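Local atomic coordinates of STIL N-terminal domain-containing protein (Trichoplax adhaerens, PDB entry 5OI9), a protein that probably acts in centriole assembly, as a STIL-family protein whose N-terminal domain, the part present here, probably binds CEP85. Residues A[72-77]-A[89-94]; A[118-123]-A[166-171]. All coordinates share one frame; numbering follows the deposited sequence.

Contact 1 (A[72-77]-A[89-94]); sequences FLLGSL and IDRFDP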
loop_
_atom_site.group_PDB
_atom_site.type_symbol
_atom_site.label_atom_id
_atom_site.label_comp_id
_atom_site.label_asym_id
_atom_site.label_seq_id
_atom_site.Cartn_x
_atom_site.Cartn_y
_atom_site.Cartn_z
ATOM N N PHE A 72 2.848 -6.374 -17.218
ATOM C CA PHE A 72 2.835 -6.231 -15.771
ATOM C C PHE A 72 4.137 -6.762 -15.195
ATOM O O PHE A 72 4.687 -7.754 -15.684
ATOM C CB PHE A 72 1.651 -6.979 -15.127
ATOM C CG PHE A 72 0.305 -6.434 -15.504
ATOM C CD1 PHE A 72 -0.189 -5.291 -14.898
ATOM C CD2 PHE A 72 -0.473 -7.070 -16.458
ATOM C CE1 PHE A 72 -1.430 -4.785 -15.241
ATOM C CE2 PHE A 72 -1.715 -6.570 -16.806
ATOM C CZ PHE A 72 -2.194 -5.426 -16.197
ATOM N N LEU A 73 4.633 -6.084 -14.169
ATOM C CA LEU A 73 5.600 -6.660 -13.251
ATOM C C LEU A 73 4.874 -7.018 -11.961
ATOM O O LEU A 73 3.909 -6.357 -11.569
ATOM C CB LEU A 73 6.752 -5.693 -12.970
ATOM C CG LEU A 73 7.670 -5.369 -14.154
ATOM C CD1 LEU A 73 8.795 -4.438 -13.736
ATOM C CD2 LEU A 73 8.233 -6.645 -14.767
ATOM N N LEU A 74 5.318 -8.092 -11.318
ATOM C CA LEU A 74 4.714 -8.556 -10.079
ATOM C C LEU A 74 5.750 -8.487 -8.971
ATOM O O LEU A 74 6.887 -8.939 -9.149
ATOM C CB LEU A 74 4.169 -9.981 -10.218
ATOM C CG LEU A 74 3.127 -10.187 -11.316
ATOM C CD1 LEU A 74 2.540 -11.586 -11.246
ATOM C CD2 LEU A 74 2.032 -9.135 -11.230
ATOM N N GLY A 75 5.355 -7.922 -7.831
ATOM C CA GLY A 75 6.253 -7.759 -6.709
ATOM C C GLY A 75 5.583 -8.133 -5.403
ATOM O O GLY A 75 4.406 -8.495 -5.363
ATOM N N SER A 76 6.365 -8.043 -4.332
ATOM C CA SER A 76 5.873 -8.259 -2.983
ATOM C C SER A 76 6.240 -7.058 -2.125
ATOM O O SER A 76 7.260 -6.402 -2.351
ATOM C CB SER A 76 6.448 -9.542 -2.370
ATOM O OG SER A 76 7.861 -9.471 -2.294
ATOM N N LEU A 77 5.392 -6.771 -1.141
ATOM C CA LEU A 77 5.588 -5.648 -0.233
ATOM C C LEU A 77 6.167 -6.167 1.079
ATOM O O LEU A 77 5.564 -7.028 1.727
ATOM C CB LEU A 77 4.270 -4.911 0.000
ATOM C CG LEU A 77 4.310 -3.630 0.836
ATOM C CD1 LEU A 77 3.316 -2.618 0.290
ATOM C CD2 LEU A 77 4.011 -3.923 2.299
ATOM N N ILE A 89 10.417 -6.476 -6.687
ATOM C CA ILE A 89 9.858 -6.814 -7.993
ATOM C C ILE A 89 10.754 -7.859 -8.643
ATOM O O ILE A 89 11.932 -7.595 -8.913
ATOM C CB ILE A 89 9.730 -5.568 -8.884
ATOM C CG1 ILE A 89 8.888 -4.497 -8.188
ATOM C CG2 ILE A 89 9.135 -5.934 -10.234
ATOM C CD1 ILE A 89 8.699 -3.237 -9.011
ATOM N N ASP A 90 10.197 -9.047 -8.913
ATOM C CA ASP A 90 11.002 -10.140 -9.446
ATOM C C ASP A 90 10.263 -11.021 -10.449
ATOM O O ASP A 90 10.767 -12.098 -10.788
ATOM C CB ASP A 90 11.532 -11.015 -8.302
ATOM C CG ASP A 90 10.423 -11.734 -7.553
ATOM O OD1 ASP A 90 9.276 -11.237 -7.561
ATOM O OD2 ASP A 90 10.697 -12.795 -6.956
ATOM N N ARG A 91 9.096 -10.609 -10.941
ATOM C CA ARG A 91 8.324 -11.438 -11.855
ATOM C C ARG A 91 7.768 -10.591 -12.988
ATOM O O ARG A 91 7.195 -9.524 -12.747
ATOM C CB ARG A 91 7.179 -12.148 -11.127
ATOM C CG ARG A 91 7.608 -13.357 -10.319
ATOM C CD ARG A 91 6.488 -13.796 -9.403
ATOM N NE ARG A 91 6.248 -12.807 -8.357
ATOM C CZ ARG A 91 5.064 -12.577 -7.805
ATOM N NH1 ARG A 91 3.998 -13.257 -8.208
ATOM N NH2 ARG A 91 4.942 -11.657 -6.856
ATOM N N PHE A 92 7.941 -11.073 -14.213
ATOM C CA PHE A 92 7.341 -10.471 -15.392
ATOM C C PHE A 92 6.099 -11.257 -15.787
ATOM O O PHE A 92 6.074 -12.488 -15.696
ATOM C CB PHE A 92 8.330 -10.436 -16.558
ATOM C CG PHE A 92 7.690 -10.161 -17.888
ATOM C CD1 PHE A 92 7.248 -8.888 -18.209
ATOM C CD2 PHE A 92 7.527 -11.176 -18.817
ATOM C CE1 PHE A 92 6.658 -8.633 -19.430
ATOM C CE2 PHE A 92 6.937 -10.927 -20.040
ATOM C CZ PHE A 92 6.502 -9.653 -20.349
ATOM N N ASP A 93 5.071 -10.541 -16.224
ATOM C CA ASP A 93 3.804 -11.158 -16.595
ATOM C C ASP A 93 3.210 -10.414 -17.784
ATOM O O ASP A 93 2.833 -9.241 -17.658
ATOM C CB ASP A 93 2.840 -11.149 -15.406
ATOM C CG ASP A 93 1.534 -11.863 -15.701
ATOM O OD1 ASP A 93 1.445 -12.563 -16.733
ATOM O OD2 ASP A 93 0.591 -11.722 -14.894
ATOM N N PRO A 94 3.119 -11.054 -18.952
ATOM C CA PRO A 94 2.532 -10.365 -20.115
ATOM C C PRO A 94 1.076 -9.996 -19.914
ATOM O O PRO A 94 0.610 -9.006 -20.493
ATOM C CB PRO A 94 2.704 -11.384 -21.253
ATOM C CG PRO A 94 3.749 -12.344 -20.769
ATOM C CD PRO A 94 3.579 -12.410 -19.283
#

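Contact 2 (A[118-123]-A[166-171]); sequences VIIPLS and LSLKIH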
loop_
_atom_site.group_PDB
_atom_site.type_symbol
_atom_site.label_atom_id
_atom_site.label_comp_id
_atom_site.label_asym_id
_atom_site.label_seq_id
_atom_site.Cartn_x
_atom_site.Cartn_y
_atom_site.Cartn_z
ATOM N N VAL A 118 1.995 -7.245 -5.496
ATOM C CA VAL A 118 1.953 -5.862 -5.953
ATOM C C VAL A 118 1.866 -5.874 -7.475
ATOM O O VAL A 118 2.714 -6.469 -8.147
ATOM C CB VAL A 118 3.185 -5.081 -5.474
ATOM C CG1 VAL A 118 3.159 -3.662 -6.020
ATOM C CG2 VAL A 118 3.254 -5.076 -3.952
ATOM N N ILE A 119 0.833 -5.237 -8.018
ATOM C CA ILE A 119 0.633 -5.178 -9.461
ATOM C C ILE A 119 1.239 -3.879 -9.973
ATOM O O ILE A 119 0.793 -2.787 -9.603
ATOM C CB ILE A 119 -0.855 -5.275 -9.828
ATOM C CG1 ILE A 119 -1.502 -6.486 -9.149
ATOM C CG2 ILE A 119 -1.023 -5.353 -11.339
ATOM C CD1 ILE A 119 -0.975 -7.818 -9.635
ATOM N N ILE A 120 2.257 -3.994 -10.821
ATOM C CA ILE A 120 2.920 -2.821 -11.386
ATOM C C ILE A 120 2.710 -2.806 -12.895
ATOM O O ILE A 120 3.322 -3.610 -13.613
ATOM C CB ILE A 120 4.419 -2.797 -11.046
ATOM C CG1 ILE A 120 4.636 -2.933 -9.537
ATOM C CG2 ILE A 120 5.056 -1.513 -11.560
ATOM C CD1 ILE A 120 5.033 -4.329 -9.097
ATOM N N PRO A 121 1.858 -1.924 -13.417
ATOM C CA PRO A 121 1.744 -1.786 -14.874
ATOM C C PRO A 121 3.086 -1.396 -15.477
ATOM O O PRO A 121 3.765 -0.489 -14.990
ATOM C CB PRO A 121 0.698 -0.677 -15.045
ATOM C CG PRO A 121 -0.062 -0.663 -13.753
ATOM C CD PRO A 121 0.937 -1.028 -12.700
ATOM N N LEU A 122 3.471 -2.103 -16.535
ATOM C CA LEU A 122 4.756 -1.906 -17.192
ATOM C C LEU A 122 4.520 -1.481 -18.632
ATOM O O LEU A 122 3.930 -2.232 -19.416
ATOM C CB LEU A 122 5.602 -3.179 -17.146
ATOM C CG LEU A 122 6.903 -3.125 -17.949
ATOM C CD1 LEU A 122 7.829 -2.060 -17.388
ATOM C CD2 LEU A 122 7.588 -4.483 -17.968
ATOM N N SER A 123 4.972 -0.279 -18.972
ATOM C CA SER A 123 4.942 0.223 -20.338
ATOM C C SER A 123 6.361 0.244 -20.879
ATOM O O SER A 123 7.257 0.829 -20.258
ATOM C CB SER A 123 4.334 1.626 -20.402
ATOM O OG SER A 123 2.940 1.593 -20.150
ATOM N N LEU A 166 -0.832 2.337 -2.182
ATOM C CA LEU A 166 0.110 2.898 -3.142
ATOM C C LEU A 166 -0.178 2.348 -4.530
ATOM O O LEU A 166 -0.645 1.216 -4.683
ATOM C CB LEU A 166 1.565 2.614 -2.742
ATOM C CG LEU A 166 1.970 1.170 -2.449
ATOM C CD1 LEU A 166 2.531 0.495 -3.693
ATOM C CD2 LEU A 166 2.975 1.129 -1.310
ATOM N N SER A 167 0.095 3.172 -5.540
ATOM C CA SER A 167 -0.037 2.777 -6.938
ATOM C C SER A 167 1.291 3.041 -7.628
ATOM O O SER A 167 1.730 4.192 -7.715
ATOM C CB SER A 167 -1.173 3.534 -7.631
ATOM O OG SER A 167 -1.261 3.166 -8.995
ATOM N N LEU A 168 1.922 1.978 -8.114
ATOM C CA LEU A 168 3.272 2.026 -8.655
ATOM C C LEU A 168 3.244 1.632 -10.125
ATOM O O LEU A 168 2.586 0.655 -10.494
ATOM C CB LEU A 168 4.192 1.090 -7.863
ATOM C CG LEU A 168 5.678 1.033 -8.207
ATOM C CD1 LEU A 168 6.373 2.327 -7.806
ATOM C CD2 LEU A 168 6.323 -0.162 -7.523
ATOM N N LYS A 169 3.953 2.394 -10.957
ATOM C CA LYS A 169 4.030 2.136 -12.389
ATOM C C LYS A 169 5.480 2.258 -12.836
ATOM O O LYS A 169 6.288 2.933 -12.196
ATOM C CB LYS A 169 3.148 3.105 -13.192
ATOM C CG LYS A 169 1.683 3.095 -12.789
ATOM C CD LYS A 169 0.921 4.237 -13.442
ATOM C CE LYS A 169 0.803 4.042 -14.944
ATOM N NZ LYS A 169 -0.048 2.867 -15.280
ATOM N N ILE A 170 5.804 1.596 -13.946
ATOM C CA ILE A 170 7.155 1.617 -14.499
ATOM C C ILE A 170 7.080 1.870 -15.999
ATOM O O ILE A 170 6.289 1.235 -16.703
ATOM C CB ILE A 170 7.918 0.309 -14.211
ATOM C CG1 ILE A 170 8.162 0.158 -12.709
ATOM C CG2 ILE A 170 9.248 0.290 -14.954
ATOM C CD1 ILE A 170 8.922 -1.090 -12.339
ATOM N N HIS A 171 7.896 2.807 -16.478
ATOM C CA HIS A 171 8.133 3.024 -17.901
ATOM C C HIS A 171 9.547 2.566 -18.231
ATOM O O HIS A 171 10.506 2.974 -17.563
ATOM C CB HIS A 171 7.966 4.497 -18.283
ATOM C CG HIS A 171 6.586 5.035 -18.062
ATOM N ND1 HIS A 171 6.327 6.383 -17.941
ATOM C CD2 HIS A 171 5.391 4.411 -17.949
ATOM C CE1 HIS A 171 5.032 6.566 -17.759
ATOM N NE2 HIS A 171 4.440 5.385 -17.761
HETATM O O HOH W 1 0.999 -0.778 -7.562
#

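Contact 1 (A[72-77]-A[89-94])
The carbonyl oxygen of L74 takes two N-H groups from the facing strand, and both bonds are weak. D90 N reaches L74 O at 3.3 Å, and R91 N reaches the same oxygen with a more bent N-H...O angle of 134°. D90 and R91 thus both face L74, which makes this a classic beta bulge. Beyond it the strands pair regularly and antiparallel. L74 N gives R91 O the shortest bond of the set, 2.8 Å. F72 and D93 exchange two further backbone bonds.

The R91 side chain bends at chi3 (-68°), and its guanidinium lies over L74. L74 CB sits over the centre of one guanidinium face, 3.7 Å from R91 CZ. At the edge of the same group, in its plane, D90 OD1 makes a salt bridge to R91 NE at 3.5 Å. R91 NH2 has a second anionic partner in D117. The two carboxylates probably help hold the guanidinium flat against the leucine.

L73 and I89 point to the other face of the hairpin. Their side chains cross at about a right angle, with L73 CB 3.6 Å from I89 CG2. L73 CD2 lies near the plane of the F92 ring, at its edge.

The two segments belong to the beta hairpin of strands 69-79 and 85-97. F92 rests on helix 45-61, while strand 118-126 flanks strand 69-79 and receives L73 and F72.

Contact 2 (A[118-123]-A[166-171])
Segments 118-123 and 166-171 run parallel, their strand axes 16° apart, and pair directly at L122 with I170 and S123 with H171, where I170 N donates to P121 O at 3.1 Å and I170 O accepts S123 N at 3.0 Å with an angle of 171°.

On one face, I120 and L168 lie side by side and point the same way, with I120 CG1 3.8 Å from L168 CD2. I120 CG2, anti to its own backbone N, leans over to I170 CG1 at 3.7 Å. I170 CG2 in turn meets L122 CD1. On the other face, K169 bends at chi3 and chi4, which brings NZ back to 3.6 Å from P121 CB. S123 CB touches H171 CD2, and S123 OG bonds to K70.

The contact is therefore two-sided in character. Aliphatic side chains fill the buried face. The other face, with P121, K169, S123 and H171, is mixed, and K169 touches E141 of helix 139-155. P121, with no N-H, gives L168 O no backbone bond; its CD packs 3.2 Å from that oxygen. One water donates to I119 O and accepts from L168 N, and carries the link where the strands do not bond directly.

In the fold
From the N terminus, strand 69-79 turns back into strand 85-97, and contact 1 closes this short hairpin. Only after that does the chain enter strand 118-126. It then passes through helix 139-155 and returns in strand 167-176, where contact 2 closes a beta-alpha-beta crossover. The two contacts follow in series and neither encloses the other. They meet across strands 69-79 and 118-126, neighbours in one mixed sheet, with centres about 9 Å apart. Probable backbone hydrogen bonds join G75 to V118 and L73 to I120. L73 also packs on I170. Together the contacts tie 85-97, 69-79, 118-126 and 167-176, in that order, across the sheet.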